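Local coordinates for putative citrate lyase (Ralstonia eutropha, PDB 3QQW), which probably acts as a magnesium-dependent lyase of the citrate lyase family, perhaps cleaving (S)-citramalyl-CoA, at residues K17-L22 / A214-G219; I103-A108 / K138-D143. One frame throughout, in Å; residues are numbered along the deposited sequence. Where two conformers were deposited one is given.

Both contacts belong to one closed eight-stranded parallel beta/alpha barrel, a TIM barrel. Their centres lie 25 Å apart and their nearest atoms about 15 Å apart, so they do not touch. Along the chain, interaction 2 falls within the 191 residues that separate the two halves of interaction 1. Residues 17-22, leading into the first strand 25-29, meet the end of helix 202-217, just ahead of strand 221-224; interaction 1 therefore joins early and late parts of the barrel, beside a second subunit. Interaction 2 is more local, setting the last turn of helix 97-107 against the turn that follows helix 123-139. Both lie away from the predicted substrate and magnesium sites.

Interaction 1. Residues K17-L22 / A214-G219; sequences KSFPVL and AALANG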
loop_
_atom_site.group_PDB
_atom_site.type_symbol
_atom_site.label_atom_id
_atom_site.label_comp_id
_atom_site.label_asym_id
_atom_site.label_seq_id
_atom_site.Cartn_x
_atom_site.Cartn_y
_atom_site.Cartn_z
ATOM N N LYS C 17 16.047 12.225 -16.431
ATOM C CA LYS C 17 17.296 11.690 -15.875
ATOM C C LYS C 17 17.451 10.240 -16.343
ATOM O O LYS C 17 16.462 9.502 -16.404
ATOM C CB LYS C 17 17.311 11.785 -14.344
ATOM N N SER C 18 18.672 9.839 -16.716
ATOM C CA SER C 18 18.926 8.473 -17.175
ATOM C C SER C 18 18.916 7.496 -15.990
ATOM O O SER C 18 19.504 7.805 -14.938
ATOM C CB SER C 18 20.255 8.396 -17.916
ATOM O OG SER C 18 20.562 7.076 -18.341
ATOM N N PHE C 19 18.226 6.325 -16.158
ATOM C CA PHE C 19 18.159 5.275 -15.138
ATOM C C PHE C 19 19.560 4.687 -14.895
ATOM O O PHE C 19 20.298 4.514 -15.868
ATOM C CB PHE C 19 17.169 4.184 -15.536
ATOM C CG PHE C 19 16.806 3.252 -14.406
ATOM C CD1 PHE C 19 15.936 3.661 -13.391
ATOM C CD2 PHE C 19 17.310 1.957 -14.360
ATOM C CE1 PHE C 19 15.583 2.794 -12.357
ATOM C CE2 PHE C 19 16.945 1.094 -13.332
ATOM C CZ PHE C 19 16.086 1.523 -12.335
ATOM N N PRO C 20 19.998 4.455 -13.633
ATOM C CA PRO C 20 21.362 3.958 -13.430
ATOM C C PRO C 20 21.525 2.533 -13.915
ATOM O O PRO C 20 20.651 1.691 -13.664
ATOM C CB PRO C 20 21.580 4.063 -11.913
ATOM C CG PRO C 20 20.378 4.757 -11.362
ATOM C CD PRO C 20 19.282 4.584 -12.349
ATOM N N VAL C 21 22.637 2.273 -14.625
ATOM C CA VAL C 21 22.922 0.933 -15.115
ATOM C C VAL C 21 23.915 0.314 -14.153
ATOM O O VAL C 21 25.117 0.616 -14.158
ATOM C CB VAL C 21 23.325 0.839 -16.604
ATOM C CG1 VAL C 21 22.147 1.264 -17.463
ATOM C CG2 VAL C 21 24.563 1.667 -16.946
ATOM N N LEU C 22 23.359 -0.488 -13.237
ATOM C CA LEU C 22 24.165 -1.106 -12.217
ATOM C C LEU C 22 24.091 -2.591 -12.319
ATOM O O LEU C 22 23.075 -3.145 -12.752
ATOM C CB LEU C 22 23.707 -0.648 -10.824
ATOM C CG LEU C 22 23.703 0.846 -10.546
ATOM C CD1 LEU C 22 22.874 1.152 -9.339
ATOM C CD2 LEU C 22 25.110 1.369 -10.362
ATOM N N ALA C 214 8.799 3.290 -4.765
ATOM C CA ALA C 214 9.462 4.563 -4.465
ATOM C C ALA C 214 10.736 4.737 -5.280
ATOM O O ALA C 214 11.000 5.829 -5.774
ATOM C CB ALA C 214 9.777 4.656 -2.979
ATOM N N ALA C 215 11.522 3.653 -5.400
ATOM C CA ALA C 215 12.778 3.623 -6.125
ATOM C C ALA C 215 12.538 3.845 -7.602
ATOM O O ALA C 215 13.074 4.811 -8.178
ATOM C CB ALA C 215 13.487 2.295 -5.889
ATOM N N LEU C 216 11.663 3.013 -8.204
ATOM C CA LEU C 216 11.356 3.099 -9.628
ATOM C C LEU C 216 10.672 4.414 -9.989
ATOM O O LEU C 216 10.946 4.942 -11.060
ATOM C CB LEU C 216 10.541 1.898 -10.112
ATOM C CG LEU C 216 11.233 0.540 -9.993
ATOM C CD1 LEU C 216 10.305 -0.547 -10.389
ATOM C CD2 LEU C 216 12.537 0.488 -10.782
ATOM N N ALA C 217 9.869 4.983 -9.081
ATOM C CA ALA C 217 9.226 6.286 -9.312
ATOM C C ALA C 217 10.251 7.408 -9.423
ATOM O O ALA C 217 9.954 8.434 -10.012
ATOM C CB ALA C 217 8.255 6.604 -8.186
ATOM N N ASN C 218 11.453 7.207 -8.873
ATOM C CA ASN C 218 12.489 8.242 -8.833
ATOM C C ASN C 218 13.787 7.865 -9.565
ATOM O O ASN C 218 14.836 8.430 -9.270
ATOM C CB ASN C 218 12.787 8.558 -7.363
ATOM C CG ASN C 218 11.670 9.322 -6.731
ATOM O OD1 ASN C 218 11.539 10.524 -6.935
ATOM N ND2 ASN C 218 10.800 8.643 -6.009
ATOM N N GLY C 219 13.706 6.932 -10.507
ATOM C CA GLY C 219 14.863 6.483 -11.287
ATOM C C GLY C 219 15.975 5.916 -10.430
ATOM O O GLY C 219 17.155 6.179 -10.672
#
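Phe19 and Pro20 meet Leu216 and Gly219 where the lead-in to the first strand of the TIM barrel passes the end of helix 202-217, just before strand 221-224. Phe19 does most of the work. Its CG lies anti to the backbone N (chi1 -166°), which carries the ring across to the turn after the helix. There the CD1 edge of the ring meets Gly219 CA at 3.7 Å, with the CA near the ring plane. Farther out on the ring, Phe19 CZ reaches Leu216 CD2 at 4.0 Å, an oblique apolar contact. The same ring stacks on His185 of the second subunit, and Leu216 packs on Ala187 of that subunit, so this seam adjoins the trimer interface. Pro20 follows, its CD sitting over one face of the Phe19 ring, 3.5 Å above the plane and offset toward the rim, while also approaching the glycine carbonyl. Gly219 has positive phi (59°) and brings bare backbone to the aromatic edge. Behind it, Asn218 ND2 donates a nearly straight bond of 2.8 Å to Ala214 O, tying the turn back to the helix. Closest of all across the seam is Pro20 CD to Gly219 O, 3.1 Å.

Interaction 2. Residues I103-A108 / K138-D143; sequences IIVNGA and KRAGLD
A Schellman motif ends helix 123-139, and the chain leaving it packs against the last turn of helix 97-107, the preceding outer helix of the barrel. Gly141 takes positive phi (79°) at this turn, and its N bonds back to Lys138 O at 3.0 Å. Just before the glycine, Ala140 points its CB at the neighbouring helix; just after it, Leu142 does the same. Val105 serves both. With chi1 at 174°, its CG1 extends away from the backbone N and stands 4.2 Å from Ala140 CB and 4.3 Å from Leu142 CD1, so one methyl bridges the two residues that flank the glycine. Val105 also packs on Leu112 and Val136, which extend this apolar patch. At the more exposed margin, Asn106 sets its amide oxygen against the alanine: Asn106 OD1 lies 3.5 Å from Ala140 CB and 4.0 Å from Ala140 CA. Its ND2 makes a weak hydrogen bond to Asp102 O, one turn back in its own helix. Across the two segments the contact is thus made by methyl groups and one amide oxygen lying against carbon, which implies cohesion through van der Waals packing and burial of apolar surface rather than directional polar bonds.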
loop_
_atom_site.group_PDB
_atom_site.type_symbol
_atom_site.label_atom_id
_atom_site.label_comp_id
_atom_site.label_asym_id
_atom_site.label_seq_id
_atom_site.Cartn_x
_atom_site.Cartn_y
_atom_site.Cartn_z
ATOM N N ILE C 103 37.435 9.255 6.339
ATOM C CA ILE C 103 38.519 8.329 6.002
ATOM C C ILE C 103 38.353 7.717 4.606
ATOM O O ILE C 103 39.308 7.723 3.832
ATOM C CB ILE C 103 38.675 7.218 7.092
ATOM C CG1 ILE C 103 39.096 7.831 8.461
ATOM C CG2 ILE C 103 39.672 6.159 6.642
ATOM C CD1 ILE C 103 38.917 6.863 9.636
ATOM N N ILE C 104 37.158 7.180 4.300
ATOM C CA ILE C 104 36.927 6.501 3.030
ATOM C C ILE C 104 36.892 7.491 1.845
ATOM O O ILE C 104 37.568 7.246 0.860
ATOM C CB ILE C 104 35.692 5.567 3.084
ATOM C CG1 ILE C 104 35.937 4.458 4.137
ATOM C CG2 ILE C 104 35.404 4.938 1.696
ATOM C CD1 ILE C 104 34.689 3.735 4.632
ATOM N N VAL C 105 36.179 8.600 1.944
ATOM C CA VAL C 105 36.108 9.526 0.820
ATOM C C VAL C 105 37.484 10.143 0.548
ATOM O O VAL C 105 37.932 10.095 -0.604
ATOM C CB VAL C 105 34.988 10.593 0.964
ATOM C CG1 VAL C 105 35.073 11.621 -0.168
ATOM C CG2 VAL C 105 33.599 9.935 0.975
ATOM N N ASN C 106 38.186 10.621 1.594
ATOM C CA ASN C 106 39.500 11.224 1.404
ATOM C C ASN C 106 40.559 10.206 0.998
ATOM O O ASN C 106 41.534 10.574 0.321
ATOM C CB ASN C 106 39.944 11.992 2.641
ATOM C CG ASN C 106 39.106 13.220 2.892
ATOM O OD1 ASN C 106 38.944 14.074 2.022
ATOM N ND2 ASN C 106 38.553 13.337 4.090
ATOM N N GLY C 107 40.310 8.941 1.332
ATOM C CA GLY C 107 41.263 7.880 1.088
ATOM C C GLY C 107 41.112 7.065 -0.170
ATOM O O GLY C 107 42.101 6.496 -0.635
ATOM N N ALA C 108 39.900 6.981 -0.731
ATOM C CA ALA C 108 39.622 6.097 -1.867
ATOM C C ALA C 108 40.343 6.438 -3.177
ATOM O O ALA C 108 40.122 5.736 -4.166
ATOM C CB ALA C 108 38.130 6.048 -2.121
ATOM N N LYS C 138 33.425 17.004 -2.279
ATOM C CA LYS C 138 33.881 18.256 -2.882
ATOM C C LYS C 138 35.252 18.679 -2.295
ATOM O O LYS C 138 36.150 18.996 -3.081
ATOM C CB LYS C 138 32.819 19.360 -2.723
ATOM N N ARG C 139 35.448 18.626 -0.944
ATOM C CA ARG C 139 36.736 18.986 -0.312
ATOM C C ARG C 139 37.874 18.028 -0.728
ATOM O O ARG C 139 39.040 18.412 -0.712
ATOM C CB ARG C 139 36.636 18.992 1.213
ATOM C CG ARG C 139 35.889 20.161 1.826
ATOM C CD ARG C 139 35.866 20.027 3.335
ATOM N NE ARG C 139 34.587 20.467 3.889
ATOM C CZ ARG C 139 33.818 19.738 4.695
ATOM N NH1 ARG C 139 34.196 18.520 5.067
ATOM N NH2 ARG C 139 32.675 20.229 5.153
ATOM N N ALA C 140 37.533 16.792 -1.105
ATOM C CA ALA C 140 38.498 15.786 -1.570
ATOM C C ALA C 140 38.830 15.955 -3.065
ATOM O O ALA C 140 39.631 15.200 -3.618
ATOM C CB ALA C 140 37.950 14.393 -1.320
ATOM N N GLY C 141 38.223 16.942 -3.698
ATOM C CA GLY C 141 38.445 17.245 -5.103
ATOM C C GLY C 141 37.715 16.365 -6.085
ATOM O O GLY C 141 38.119 16.265 -7.242
ATOM N N LEU C 142 36.647 15.717 -5.644
ATOM C CA LEU C 142 35.837 14.874 -6.510
ATOM C C LEU C 142 34.910 15.761 -7.351
ATOM O O LEU C 142 34.205 16.619 -6.781
ATOM C CB LEU C 142 35.016 13.875 -5.689
ATOM C CG LEU C 142 35.704 12.699 -5.013
ATOM C CD1 LEU C 142 34.737 11.841 -4.404
ATOM C CD2 LEU C 142 36.600 11.916 -5.950
ATOM N N ASP C 143 34.927 15.592 -8.706
ATOM C CA ASP C 143 34.089 16.354 -9.632
ATOM C C ASP C 143 32.619 15.907 -9.515
ATOM O O ASP C 143 31.720 16.727 -9.286
ATOM C CB ASP C 143 34.604 16.189 -11.092
ATOM C CG ASP C 143 35.132 14.809 -11.502
ATOM O OD1 ASP C 143 34.870 13.821 -10.767
ATOM O OD2 ASP C 143 35.787 14.717 -12.569
#